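PDB 6I1A: rutinosidase, which hydrolyses beta-glycosidic bonds, releasing rutinose from rutinosides as a secreted family 5 glycoside hydrolase, and probably also acts on 1,3-beta-glucans. Local coordinates for residues Q228-E231 and N236-V239. Residues are numbered along the deposited sequence; the frame is centred on the assembly and turned at random.
Sequences QRVE and NIPV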
loop_
_atom_site.group_PDB
_atom_site.type_symbol
_atom_site.label_atom_id
_atom_site.label_comp_id
_atom_site.label_asym_id
_atom_site.label_seq_id
_atom_site.Cartn_x
_atom_site.Cartn_y
_atom_site.Cartn_z
ATOM N N GLN A 228 -3.204 -29.005 13.326
ATOM C CA GLN A 228 -3.719 -30.332 13.738
ATOM C C GLN A 228 -2.604 -31.257 14.149
ATOM O O GLN A 228 -2.738 -31.972 15.173
ATOM C CB GLN A 228 -4.590 -30.879 12.632
ATOM C CG GLN A 228 -5.908 -30.157 12.631
ATOM C CD GLN A 228 -6.960 -30.892 11.822
ATOM O OE1 GLN A 228 -6.921 -32.107 11.707
ATOM N NE2 GLN A 228 -7.899 -30.135 11.271
ATOM N N ARG A 229 -1.491 -31.284 13.427
ATOM C CA ARG A 229 -0.375 -32.160 13.801
ATOM C C ARG A 229 0.182 -31.741 15.172
ATOM O O ARG A 229 0.466 -32.590 16.058
ATOM C CB ARG A 229 0.690 -32.143 12.707
ATOM C CG ARG A 229 1.764 -33.192 12.909
ATOM C CD ARG A 229 1.283 -34.627 12.710
ATOM N NE ARG A 229 0.603 -34.741 11.418
ATOM C CZ ARG A 229 1.144 -35.080 10.249
ATOM N NH1 ARG A 229 2.439 -35.287 10.140
ATOM N NH2 ARG A 229 0.386 -35.172 9.163
ATOM N N VAL A 230 0.411 -30.448 15.380
ATOM C CA VAL A 230 0.934 -30.004 16.697
ATOM C C VAL A 230 -0.106 -30.303 17.798
ATOM O O VAL A 230 0.280 -30.829 18.867
ATOM C CB VAL A 230 1.291 -28.506 16.635
ATOM C CG1 VAL A 230 1.607 -27.978 18.042
ATOM C CG2 VAL A 230 2.405 -28.242 15.629
ATOM N N GLU A 231 -1.374 -29.954 17.569
ATOM C CA GLU A 231 -2.472 -30.296 18.527
ATOM C C GLU A 231 -2.435 -31.789 18.841
ATOM O O GLU A 231 -2.715 -32.148 19.996
ATOM C CB GLU A 231 -3.830 -29.945 17.933
ATOM C CG GLU A 231 -4.098 -28.472 17.971
ATOM C CD GLU A 231 -5.346 -27.994 17.267
ATOM O OE1 GLU A 231 -5.874 -28.751 16.441
ATOM O OE2 GLU A 231 -5.785 -26.785 17.486
ATOM N N ASN A 236 0.174 -27.448 23.632
ATOM C CA ASN A 236 0.715 -26.302 24.376
ATOM C C ASN A 236 1.836 -25.642 23.565
ATOM O O ASN A 236 2.239 -24.508 23.918
ATOM C CB ASN A 236 1.215 -26.747 25.744
ATOM C CG ASN A 236 0.060 -27.180 26.618
ATOM O OD1 ASN A 236 -0.849 -26.398 26.817
ATOM N ND2 ASN A 236 0.056 -28.456 26.927
ATOM N N ILE A 237 2.330 -26.289 22.509
ATOM C CA ILE A 237 3.344 -25.619 21.621
ATOM C C ILE A 237 2.574 -24.647 20.746
ATOM O O ILE A 237 1.773 -25.061 19.931
ATOM C CB ILE A 237 4.106 -26.644 20.760
ATOM C CG1 ILE A 237 4.871 -27.672 21.601
ATOM C CG2 ILE A 237 5.033 -25.917 19.779
ATOM C CD1 ILE A 237 5.382 -28.799 20.792
ATOM N N PRO A 238 2.853 -23.314 20.771
ATOM C CA PRO A 238 2.153 -22.398 19.896
ATOM C C PRO A 238 2.634 -22.535 18.449
ATOM O O PRO A 238 3.803 -22.911 18.205
ATOM C CB PRO A 238 2.569 -21.009 20.421
ATOM C CG PRO A 238 3.142 -21.270 21.777
ATOM C CD PRO A 238 3.760 -22.642 21.747
ATOM N N VAL A 239 1.725 -22.263 17.534
ATOM C CA VAL A 239 2.025 -22.183 16.079
ATOM C C VAL A 239 2.005 -20.700 15.690
ATOM O O VAL A 239 1.004 -19.968 15.952
ATOM C CB VAL A 239 1.047 -23.004 15.224
ATOM C CG1 VAL A 239 1.227 -22.721 13.753
ATOM C CG2 VAL A 239 1.233 -24.500 15.512
#
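Val230 carries its whole side of this contact, sending one methyl to Ile237 and the other to Val239. Chi1 of Val230 (171°) sets CG1 opposite the backbone N and CG2 opposite the carbonyl carbon, which brings both methyls to the returning chain. Val230 CG1 lies against the backbone and root of Ile237, 3.5 Å from Ile237 O. The same Val230 CG1 is 3.9 Å from Ile237 CB. The second branch packs methyl to methyl, Val230 CG2 standing 3.9 Å from Val239 CG2, and this same Val239 methyl is 4.2 Å from Val230 CB. All three residues are buried, and no hydrogen bond joins the two segments; the contact is therefore van der Waals packing, with about 125 Å² of surface buried in total. The CA atoms of Val230 and Ile237 are 7.0 Å apart. This is the alpha-to-beta turn of a TIM barrel, the fold of family 5: helix 213-233 ends, and the chain turns back into strand 239-241, where Val239 forms backbone hydrogen bonds with Asn260 and Val262. Ile237 and Val230 cross at about a right angle, and the isoleucine continues onto Ile178 and Gln179 of helix 161-179, while Val230 also touches Leu189 of strand 187-190. The loose part is solvent-exposed: Glu231 and Asn236 both direct their CB atoms away from the contact. Arg229, partly exposed, faces helix 161-179, where its NH1 forms a salt bridge with Asp172.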